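Long-range contacts in putative methyltransferase from antibiotic biosynthesis pathway (Anabaena variabilis ATCC 29413, PDB 3EGE), which probably transfers methyl groups from S-adenosylmethionine to a substrate not yet identified, possibly in antibiotic biosynthesis: residues G35-D40 / F58-E63; L52-L57 / V73-V78; D92-G97 / Q118-D123; E174-L179 / F254-L259. All blocks are in the same frame, centred on the assembly; numbering follows the deposited sequence.

Interaction 1: residues G35-D40 / F58-E63; sequences GSVIAD and FVYAVE. With EDO (1,2-ethanediol), chain B.
V37 and Y60 meet across two neighbouring parallel strands, 37-40 and 58-62, the two strands of a beta-alpha-beta unit with the Rossmann-like topology of S-adenosylmethionine-dependent methyltransferases. V37 CG1 lies over one face of the Y60 ring as a CH-pi contact, 3.7 Å from V37 CG1 to the ring centroid. With V37 CG1 anti to the backbone N (chi1 -176°), this methyl turns to the tyrosine while V37 CG2 rests 3.8 Å from F58 CB. G35 O lies at the edge of the F58 ring, in its plane. On the face carrying I38, V59, D40 and A61, I38 CG1 and V59 CG2 run side by side, 3.9 Å apart, and D40 CB packs on V59 CG1.

Five backbone bonds zip the strands: F58 N to S36 O, I38 N to F58 O, Y60 N to I38 O, D40 N to Y60 O and V62 N to D40 O. The donors alternate between the strands, as in a parallel ladder. Helix 47-53 covers the V59 face through S49 and A53, and S49 OG also binds D40 OD2. Beyond the strand end, E63 OE1 takes a bond from G44 N, in a glycine-rich turn consistent with cofactor binding. The same oxygen, E63 OE1, accepts a hydrogen bond from O1 of a 1,2-ethanediol, 2.8 Å away.

Interaction 2: residues L52-L57 / V73-V78; sequences LANQGL and VVHPQV
N54 and H75 join the C-terminal end of helix 47-53 to the loop that leads into edge strand 78-81 of the Rossmann-like methyltransferase sheet. H75 NE2 donates to N54 OD1 at 2.7 Å, but the bond is bent, with an angle of 140° at the hydrogen. The donor sits above the amide's carbonyl plane, not on a lone pair, and the oxygen is likewise tilted from the imidazole plane; amide and ring planes are 65° apart.

H75 CG lies anti to the backbone N (chi1 -168°), which carries the ring out toward the helix. N54 CG lies instead beside its own backbone N, and the amide end reaches closer to the loop than the direction of CB suggests. The other ring nitrogen, H75 ND1, accepts Q77 N at 3.2 Å within the type I turn H75-V78, and P76 CD lies over one face of the ring. Bonds at both nitrogens therefore restrict the rotation of the imidazole.

A53 CB, near the end of the helix, points into the loop. It approaches H75 CE1 at 3.6 Å and V78 CG2 at 3.5 Å; A53 also touches V59 of strand 58-62. Past the helix, G56 has positive phi, and its neighbour L57 returns the chain to the sheet. Q77 is bent at chi2, its CG lying beside F58, while Q77 CB touches the backbone atom L57 O at 3.7 Å.

Interaction 3: residues D92-G97 / Q118-D123; sequences DKSVDG and QRIIRD
D92 with R119 and D96 with R122 form two salt bridges between the 92-97 loop and the end of helix 110-120 with the residues after it. R119 NH1 meets D92 OD1 at 2.9 Å, in the guanidinium plane and on the anti lone pair of the carboxylate; E116 holds R119 NE from within the helix. The second is weaker: R122 NH1 stands 3.3 Å from D96 OD1, with the flat groups 55° apart, while D96 OD2 is taken by V37 N.

Hydrogen bonds to backbone carbonyls are more numerous. K93 bends at chi2 (-54°), folding its chain back so that NZ grips two of them, I121 O at 2.7 Å and Q118 O at 2.9 Å, at the helix C terminus, where the ammonium would favourably meet the helix dipole. R122 NE donates to K93 O from above the carbonyl plane, and the guanidinium lies over the S94-V95 peptide. Between backbones, K93 N binds R119 O, V95 N binds I120 O and R122 N binds V95 O at 2.8 Å. A water links D96 OD1 to D123 N.

Among apolar side chains, V95 CG2 meets I120 CG1 at 3.7 Å, and I121 CD1 approaches G97 CA.

Here the loop entering parallel strand 97-101 is tied to the far end of the helix that follows that strand, in a beta-alpha-beta crossover of the Rossmann-like methyltransferase fold.

Interaction 4: residues E174-L179 / F254-L259; sequences EAIPFL and FIYTTL
An antiparallel strand pair, 174-177 with 254-258, brings E174 against Y256 and I176 against F254 in the part of the sheet beyond strand 126-131. E174 and Y256 form a hydrogen-bonded pair, E174 N to Y256 O at 2.8 Å and Y256 N to E174 O at 2.9 Å. I176 and F254 form the next one, with A175 and I255 as the non-hydrogen-bonded pair between them.

E174 CB lies over the face of the Y256 ring, 4.1 Å from its centroid, a CH-pi contact. With chi1 of 59°, Y256 CG sits between its backbone N and carbonyl carbon, which turns the ring toward the partner strand. The carboxylate stands almost perpendicular to the ring (85°), and E174 OE1 is 3.1 Å from Y256 OH. I176 CG1 reaches both Y256 CE1 at 4.0 Å and F254 CB at 3.9 Å, while F178 CB rests on F254 CE2.

On this face helix 20-30 packs against F254, Y256 and F178; on the other, helix 158-169 meets A175 and I255. Strand 252-258, slotted antiparallel between strands 126-131 and 172-181 with helices on both faces, is the reversed strand characteristic of the Rossmann-like methyltransferase fold.

From the N terminus, interaction 1 closes first, pairing strand 37-41 with strand 58-62 around helix 47-53. Interaction 2 starts on that helix, inside the loop, and ends beyond strand 58-62, so the two cross; they meet through G35 N and G56 O, and V59 N and Q77 O. Interaction 3 follows in series, closing a loop through strand 97-101 and helix 110-120, and joins interaction 1 along the neighbouring strand edge, probably through hydrogen bonds between V37 O and D96 N and between A39 N and G97 O. Interaction 4 spans the longest separation, about 75 residues, and pairs antiparallel strands in the same sheet; its centre lies about 20 Å from that of interaction 1, without touching it.

Interaction 1: residues G35-D40 / F58-E63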
# COMPACT_ATOMS: atom_id res chain seq x y z
N GLY A 35 -20.28 -12.40 2.55
CA GLY A 35 -21.08 -12.33 1.32
C GLY A 35 -21.29 -10.93 0.77
O GLY A 35 -22.01 -10.75 -0.20
N SER A 36 -20.69 -9.91 1.39
CA SER A 36 -20.73 -8.55 0.88
C SER A 36 -19.77 -8.45 -0.31
O SER A 36 -18.92 -9.34 -0.52
CB SER A 36 -20.37 -7.54 1.97
OG SER A 36 -21.30 -7.59 3.03
N VAL A 37 -19.96 -7.41 -1.12
CA VAL A 37 -19.18 -7.14 -2.32
C VAL A 37 -18.37 -5.87 -2.07
O VAL A 37 -18.87 -4.89 -1.48
CB VAL A 37 -20.08 -7.03 -3.59
CG1 VAL A 37 -19.23 -6.85 -4.89
CG2 VAL A 37 -20.91 -8.28 -3.74
N ILE A 38 -17.07 -5.93 -2.44
CA ILE A 38 -16.19 -4.80 -2.38
C ILE A 38 -15.49 -4.57 -3.73
O ILE A 38 -15.30 -5.51 -4.50
CB ILE A 38 -15.12 -4.90 -1.20
CG1 ILE A 38 -14.11 -6.06 -1.39
CG2 ILE A 38 -15.84 -5.01 0.18
CD1 ILE A 38 -12.82 -5.86 -0.64
N ALA A 39 -15.14 -3.31 -3.99
CA ALA A 39 -14.34 -2.93 -5.14
C ALA A 39 -12.94 -2.69 -4.58
O ALA A 39 -12.81 -2.09 -3.50
CB ALA A 39 -14.86 -1.71 -5.81
N ASP A 40 -11.93 -3.24 -5.28
CA ASP A 40 -10.50 -3.05 -4.95
C ASP A 40 -9.94 -2.24 -6.14
O ASP A 40 -9.74 -2.78 -7.25
CB ASP A 40 -9.79 -4.41 -4.79
CG ASP A 40 -8.30 -4.29 -4.37
OD1 ASP A 40 -7.78 -3.17 -4.13
OD2 ASP A 40 -7.65 -5.36 -4.26
N PHE A 58 -17.00 -10.98 -1.93
CA PHE A 58 -16.89 -10.96 -3.39
C PHE A 58 -16.09 -9.68 -3.68
O PHE A 58 -16.34 -8.65 -3.03
CB PHE A 58 -18.25 -10.97 -4.07
CG PHE A 58 -19.01 -12.24 -3.86
CD1 PHE A 58 -18.83 -13.33 -4.73
CD2 PHE A 58 -19.90 -12.37 -2.78
CE1 PHE A 58 -19.54 -14.53 -4.53
CE2 PHE A 58 -20.61 -13.56 -2.57
CZ PHE A 58 -20.43 -14.64 -3.45
N VAL A 59 -15.10 -9.77 -4.57
CA VAL A 59 -14.21 -8.65 -4.88
C VAL A 59 -14.22 -8.31 -6.38
O VAL A 59 -14.03 -9.18 -7.20
CB VAL A 59 -12.72 -8.90 -4.44
CG1 VAL A 59 -11.87 -7.63 -4.64
CG2 VAL A 59 -12.63 -9.34 -2.98
N TYR A 60 -14.45 -7.03 -6.70
CA TYR A 60 -14.33 -6.53 -8.07
C TYR A 60 -12.97 -5.78 -8.11
O TYR A 60 -12.85 -4.67 -7.60
CB TYR A 60 -15.49 -5.61 -8.47
CG TYR A 60 -16.89 -6.21 -8.43
CD1 TYR A 60 -17.12 -7.59 -8.61
CD2 TYR A 60 -18.01 -5.38 -8.31
CE1 TYR A 60 -18.42 -8.12 -8.60
CE2 TYR A 60 -19.33 -5.91 -8.30
CZ TYR A 60 -19.51 -7.28 -8.45
OH TYR A 60 -20.77 -7.79 -8.43
N ALA A 61 -11.97 -6.44 -8.70
CA ALA A 61 -10.59 -5.92 -8.82
C ALA A 61 -10.47 -5.05 -10.04
O ALA A 61 -10.75 -5.51 -11.14
CB ALA A 61 -9.59 -7.07 -8.91
N VAL A 62 -10.06 -3.79 -9.85
CA VAL A 62 -9.82 -2.84 -10.96
C VAL A 62 -8.34 -2.47 -10.93
O VAL A 62 -7.87 -2.00 -9.90
CB VAL A 62 -10.72 -1.57 -10.88
CG1 VAL A 62 -10.48 -0.66 -12.09
CG2 VAL A 62 -12.21 -1.99 -10.76
N GLU A 63 -7.64 -2.70 -12.05
CA GLU A 63 -6.21 -2.44 -12.22
C GLU A 63 -5.88 -2.11 -13.69
O GLU A 63 -6.12 -2.95 -14.53
CB GLU A 63 -5.42 -3.71 -11.82
CG GLU A 63 -3.88 -3.68 -12.10
CD GLU A 63 -3.22 -2.42 -11.56
OE1 GLU A 63 -3.49 -2.08 -10.39
OE2 GLU A 63 -2.47 -1.76 -12.30
C1 EDO B . -1.75 0.72 -9.17
O1 EDO B . -3.06 0.63 -9.71
C2 EDO B . -1.61 -0.30 -8.05
O2 EDO B . -0.33 -0.94 -8.15

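Interaction 2: residues L52-L57 / V73-V78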
# COMPACT_ATOMS: atom_id res chain seq x y z
N LEU A 52 -8.69 -10.99 0.69
CA LEU A 52 -10.02 -10.53 1.16
C LEU A 52 -11.15 -11.40 0.64
O LEU A 52 -12.12 -11.60 1.36
CB LEU A 52 -10.28 -9.07 0.80
CG LEU A 52 -9.39 -8.10 1.60
CD1 LEU A 52 -9.18 -6.83 0.82
CD2 LEU A 52 -9.97 -7.84 2.99
N ALA A 53 -11.03 -11.91 -0.59
CA ALA A 53 -12.02 -12.87 -1.14
C ALA A 53 -12.07 -14.10 -0.23
O ALA A 53 -13.14 -14.56 0.14
CB ALA A 53 -11.70 -13.28 -2.60
N ASN A 54 -10.89 -14.59 0.18
CA ASN A 54 -10.77 -15.71 1.12
C ASN A 54 -11.32 -15.46 2.51
O ASN A 54 -11.47 -16.43 3.26
CB ASN A 54 -9.32 -16.22 1.18
CG ASN A 54 -8.89 -16.95 -0.10
OD1 ASN A 54 -9.71 -17.54 -0.78
ND2 ASN A 54 -7.61 -16.92 -0.39
N GLN A 55 -11.61 -14.20 2.86
CA GLN A 55 -12.31 -13.87 4.13
C GLN A 55 -13.83 -13.96 4.02
O GLN A 55 -14.49 -13.69 4.99
CB GLN A 55 -11.95 -12.46 4.61
CG GLN A 55 -10.47 -12.25 4.98
CD GLN A 55 -10.02 -13.04 6.20
OE1 GLN A 55 -8.97 -13.66 6.16
NE2 GLN A 55 -10.82 -13.04 7.26
N GLY A 56 -14.38 -14.33 2.86
CA GLY A 56 -15.82 -14.41 2.64
C GLY A 56 -16.43 -13.16 2.02
O GLY A 56 -17.53 -12.75 2.40
N LEU A 57 -15.71 -12.55 1.08
CA LEU A 57 -16.19 -11.38 0.33
C LEU A 57 -16.11 -11.63 -1.17
O LEU A 57 -15.29 -12.43 -1.62
CB LEU A 57 -15.33 -10.16 0.66
CG LEU A 57 -15.46 -9.58 2.07
CD1 LEU A 57 -14.34 -8.60 2.35
CD2 LEU A 57 -16.87 -8.95 2.28
N VAL A 73 -3.79 -14.81 -9.31
CA VAL A 73 -4.50 -16.06 -9.02
C VAL A 73 -5.97 -15.94 -9.45
O VAL A 73 -6.67 -15.02 -9.00
CB VAL A 73 -4.46 -16.40 -7.48
CG1 VAL A 73 -5.32 -17.63 -7.13
CG2 VAL A 73 -3.01 -16.57 -6.98
N VAL A 74 -6.41 -16.84 -10.33
CA VAL A 74 -7.82 -16.93 -10.72
C VAL A 74 -8.55 -17.44 -9.47
O VAL A 74 -8.19 -18.49 -8.93
CB VAL A 74 -8.06 -17.92 -11.89
CG1 VAL A 74 -9.55 -18.18 -12.12
CG2 VAL A 74 -7.40 -17.39 -13.17
N HIS A 75 -9.52 -16.67 -9.00
CA HIS A 75 -10.28 -17.00 -7.79
C HIS A 75 -11.77 -16.88 -8.12
O HIS A 75 -12.15 -15.91 -8.81
CB HIS A 75 -9.89 -16.05 -6.66
CG HIS A 75 -10.39 -16.48 -5.31
ND1 HIS A 75 -11.65 -16.15 -4.85
CD2 HIS A 75 -9.82 -17.21 -4.33
CE1 HIS A 75 -11.83 -16.67 -3.65
NE2 HIS A 75 -10.73 -17.31 -3.30
N PRO A 76 -12.60 -17.84 -7.65
CA PRO A 76 -14.04 -17.80 -7.96
C PRO A 76 -14.81 -16.54 -7.52
O PRO A 76 -15.79 -16.20 -8.18
CB PRO A 76 -14.61 -19.04 -7.22
CG PRO A 76 -13.48 -19.85 -6.89
CD PRO A 76 -12.28 -19.00 -6.79
N GLN A 77 -14.38 -15.92 -6.42
CA GLN A 77 -14.99 -14.72 -5.84
C GLN A 77 -14.28 -13.39 -6.18
O GLN A 77 -14.59 -12.36 -5.58
CB GLN A 77 -15.19 -14.90 -4.32
CG GLN A 77 -16.31 -15.89 -3.90
CD GLN A 77 -15.94 -17.37 -3.97
OE1 GLN A 77 -14.78 -17.73 -3.84
NE2 GLN A 77 -16.94 -18.23 -4.16
N VAL A 78 -13.35 -13.41 -7.13
CA VAL A 78 -12.67 -12.21 -7.60
C VAL A 78 -13.01 -12.01 -9.09
O VAL A 78 -12.89 -12.95 -9.87
CB VAL A 78 -11.12 -12.27 -7.39
CG1 VAL A 78 -10.45 -10.97 -7.85
CG2 VAL A 78 -10.79 -12.50 -5.92

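Interaction 3: residues D92-G97 / Q118-D123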
# COMPACT_ATOMS: atom_id res chain seq x y z
N ASP A 92 -23.41 2.18 -10.85
CA ASP A 92 -23.74 2.97 -9.66
C ASP A 92 -24.25 1.99 -8.61
O ASP A 92 -25.01 1.06 -8.94
CB ASP A 92 -24.91 3.93 -9.94
CG ASP A 92 -24.57 5.11 -10.84
OD1 ASP A 92 -23.42 5.35 -11.20
OD2 ASP A 92 -25.50 5.84 -11.16
N LYS A 93 -23.84 2.18 -7.36
CA LYS A 93 -24.38 1.40 -6.24
C LYS A 93 -24.32 -0.13 -6.46
O LYS A 93 -25.29 -0.84 -6.25
CB LYS A 93 -25.83 1.89 -5.93
CG LYS A 93 -25.99 3.44 -5.80
CD LYS A 93 -25.02 4.00 -4.77
CE LYS A 93 -24.96 5.50 -4.61
NZ LYS A 93 -23.63 5.84 -3.88
N SER A 94 -23.15 -0.60 -6.90
CA SER A 94 -22.86 -1.99 -7.23
C SER A 94 -21.99 -2.74 -6.22
O SER A 94 -21.81 -3.97 -6.35
CB SER A 94 -22.20 -2.05 -8.62
OG SER A 94 -21.02 -1.29 -8.64
N VAL A 95 -21.43 -2.03 -5.25
CA VAL A 95 -20.61 -2.64 -4.20
C VAL A 95 -21.00 -2.09 -2.85
O VAL A 95 -21.52 -0.97 -2.74
CB VAL A 95 -19.06 -2.44 -4.46
CG1 VAL A 95 -18.66 -3.02 -5.84
CG2 VAL A 95 -18.63 -0.95 -4.33
N ASP A 96 -20.76 -2.90 -1.83
CA ASP A 96 -21.04 -2.57 -0.42
C ASP A 96 -19.90 -1.78 0.21
O ASP A 96 -20.15 -0.94 1.04
CB ASP A 96 -21.28 -3.84 0.39
CG ASP A 96 -22.45 -4.60 -0.11
OD1 ASP A 96 -23.54 -4.00 -0.09
OD2 ASP A 96 -22.30 -5.76 -0.55
N GLY A 97 -18.66 -2.05 -0.22
CA GLY A 97 -17.47 -1.35 0.24
C GLY A 97 -16.42 -1.19 -0.85
O GLY A 97 -16.48 -1.81 -1.91
N GLN A 118 -17.29 6.82 -4.39
CA GLN A 118 -18.57 7.21 -3.83
C GLN A 118 -19.75 6.80 -4.73
O GLN A 118 -20.80 6.40 -4.23
CB GLN A 118 -18.58 8.73 -3.52
CG GLN A 118 -19.89 9.27 -2.90
CD GLN A 118 -20.32 8.56 -1.60
OE1 GLN A 118 -19.49 8.25 -0.73
NE2 GLN A 118 -21.62 8.35 -1.46
N ARG A 119 -19.56 6.87 -6.05
CA ARG A 119 -20.63 6.53 -7.01
C ARG A 119 -21.02 5.04 -6.96
O ARG A 119 -22.21 4.71 -7.05
CB ARG A 119 -20.18 6.90 -8.44
CG ARG A 119 -21.19 6.63 -9.55
CD ARG A 119 -20.65 6.92 -10.93
NE ARG A 119 -19.52 6.05 -11.29
CZ ARG A 119 -19.62 4.78 -11.69
NH1 ARG A 119 -20.79 4.15 -11.71
NH2 ARG A 119 -18.53 4.13 -11.99
N ILE A 120 -20.01 4.18 -6.81
CA ILE A 120 -20.21 2.73 -6.81
C ILE A 120 -20.66 2.13 -5.48
O ILE A 120 -21.24 1.04 -5.46
CB ILE A 120 -18.96 1.94 -7.38
CG1 ILE A 120 -17.74 1.97 -6.42
CG2 ILE A 120 -18.65 2.46 -8.78
CD1 ILE A 120 -16.56 1.07 -6.83
N ILE A 121 -20.41 2.87 -4.39
CA ILE A 121 -20.66 2.35 -3.04
C ILE A 121 -22.13 2.48 -2.55
O ILE A 121 -22.80 3.48 -2.84
CB ILE A 121 -19.64 2.96 -2.01
CG1 ILE A 121 -19.40 1.99 -0.82
CG2 ILE A 121 -20.06 4.38 -1.58
CD1 ILE A 121 -18.30 2.44 0.20
N ARG A 122 -22.59 1.46 -1.82
CA ARG A 122 -23.91 1.44 -1.18
C ARG A 122 -23.79 1.98 0.27
O ARG A 122 -23.50 3.17 0.43
CB ARG A 122 -24.49 0.05 -1.22
CG ARG A 122 -24.83 -0.46 -2.59
CD ARG A 122 -25.00 -1.95 -2.46
NE ARG A 122 -25.13 -2.54 -3.75
CZ ARG A 122 -24.61 -3.71 -4.14
NH1 ARG A 122 -23.89 -4.51 -3.34
NH2 ARG A 122 -24.83 -4.08 -5.40
N ASP A 123 -23.96 1.14 1.31
CA ASP A 123 -23.96 1.60 2.73
C ASP A 123 -22.65 1.47 3.48
O ASP A 123 -22.55 1.98 4.60
CB ASP A 123 -24.99 0.82 3.57
CG ASP A 123 -26.39 0.93 3.06
OD1 ASP A 123 -26.74 1.94 2.42
OD2 ASP A 123 -27.13 -0.02 3.31
O HOH W 1 -24.29 -1.88 1.47

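Interaction 4: residues E174-L179 / F254-L259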
# COMPACT_ATOMS: atom_id res chain seq x y z
N GLU A 174 -11.90 9.78 8.70
CA GLU A 174 -10.95 9.65 9.80
C GLU A 174 -9.68 8.99 9.28
O GLU A 174 -9.67 8.42 8.19
CB GLU A 174 -11.53 8.80 10.92
CG GLU A 174 -12.50 9.56 11.79
CD GLU A 174 -13.10 8.72 12.90
OE1 GLU A 174 -12.85 7.49 12.94
OE2 GLU A 174 -13.83 9.30 13.74
N ALA A 175 -8.62 9.07 10.09
CA ALA A 175 -7.32 8.48 9.79
C ALA A 175 -6.68 7.84 11.02
O ALA A 175 -6.87 8.33 12.11
CB ALA A 175 -6.38 9.52 9.20
N ILE A 176 -5.98 6.71 10.84
CA ILE A 176 -5.24 6.06 11.95
C ILE A 176 -3.88 5.59 11.45
O ILE A 176 -3.76 5.25 10.28
CB ILE A 176 -5.99 4.87 12.59
CG1 ILE A 176 -6.29 3.76 11.57
CG2 ILE A 176 -7.25 5.36 13.25
CD1 ILE A 176 -7.07 2.56 12.12
N PRO A 177 -2.86 5.57 12.32
CA PRO A 177 -1.61 5.00 11.87
C PRO A 177 -1.65 3.48 11.75
O PRO A 177 -2.30 2.83 12.54
CB PRO A 177 -0.60 5.40 12.96
CG PRO A 177 -1.30 6.36 13.83
CD PRO A 177 -2.74 6.04 13.71
N PHE A 178 -1.00 2.95 10.72
CA PHE A 178 -0.70 1.53 10.66
C PHE A 178 0.82 1.50 10.93
O PHE A 178 1.64 1.78 10.03
CB PHE A 178 -1.06 0.85 9.34
CG PHE A 178 -0.59 -0.58 9.29
CD1 PHE A 178 -1.22 -1.56 10.07
CD2 PHE A 178 0.53 -0.94 8.51
CE1 PHE A 178 -0.76 -2.91 10.07
CE2 PHE A 178 1.00 -2.28 8.50
CZ PHE A 178 0.36 -3.26 9.29
N LEU A 179 1.18 1.20 12.18
CA LEU A 179 2.58 1.07 12.60
C LEU A 179 3.02 -0.26 12.01
O LEU A 179 2.24 -1.22 12.02
CB LEU A 179 2.71 1.06 14.13
CG LEU A 179 2.13 2.29 14.85
CD1 LEU A 179 2.15 2.13 16.39
CD2 LEU A 179 2.86 3.55 14.42
N PHE A 254 -4.26 4.52 7.51
CA PHE A 254 -5.57 4.15 6.96
C PHE A 254 -6.41 5.42 6.99
O PHE A 254 -6.52 6.05 8.05
CB PHE A 254 -6.27 3.05 7.76
CG PHE A 254 -5.75 1.68 7.48
CD1 PHE A 254 -6.09 1.02 6.31
CD2 PHE A 254 -4.93 1.02 8.41
CE1 PHE A 254 -5.62 -0.29 6.04
CE2 PHE A 254 -4.44 -0.29 8.14
CZ PHE A 254 -4.80 -0.94 6.96
N ILE A 255 -6.91 5.83 5.82
CA ILE A 255 -7.91 6.90 5.69
C ILE A 255 -9.20 6.11 5.40
O ILE A 255 -9.21 5.23 4.52
CB ILE A 255 -7.69 7.85 4.50
CG1 ILE A 255 -6.46 8.72 4.64
CG2 ILE A 255 -8.84 8.83 4.39
CD1 ILE A 255 -6.30 9.60 3.38
N TYR A 256 -10.28 6.45 6.12
CA TYR A 256 -11.55 5.78 5.96
C TYR A 256 -12.76 6.63 6.33
O TYR A 256 -12.69 7.49 7.22
CB TYR A 256 -11.57 4.47 6.78
CG TYR A 256 -11.36 4.68 8.26
CD1 TYR A 256 -10.06 4.78 8.78
CD2 TYR A 256 -12.44 4.79 9.15
CE1 TYR A 256 -9.84 4.98 10.16
CE2 TYR A 256 -12.22 4.99 10.54
CZ TYR A 256 -10.92 5.09 11.03
OH TYR A 256 -10.68 5.31 12.37
N THR A 257 -13.86 6.35 5.63
CA THR A 257 -15.13 6.99 5.90
C THR A 257 -15.83 6.37 7.12
O THR A 257 -15.63 5.19 7.46
CB THR A 257 -16.09 6.92 4.71
OG1 THR A 257 -16.15 5.56 4.26
CG2 THR A 257 -15.61 7.82 3.59
N THR A 258 -16.60 7.22 7.79
CA THR A 258 -17.44 6.87 8.93
C THR A 258 -18.79 7.56 8.71
O THR A 258 -18.92 8.41 7.81
CB THR A 258 -16.84 7.36 10.30
OG1 THR A 258 -16.54 8.76 10.23
CG2 THR A 258 -15.56 6.61 10.66
N LEU A 259 -19.78 7.18 9.52
CA LEU A 259 -21.16 7.75 9.53
C LEU A 259 -21.29 9.23 9.07
O LEU A 259 -20.51 10.09 9.49
CB LEU A 259 -21.75 7.65 10.95
CG LEU A 259 -21.98 6.27 11.60
CD1 LEU A 259 -22.23 6.45 13.13
CD2 LEU A 259 -23.13 5.51 10.90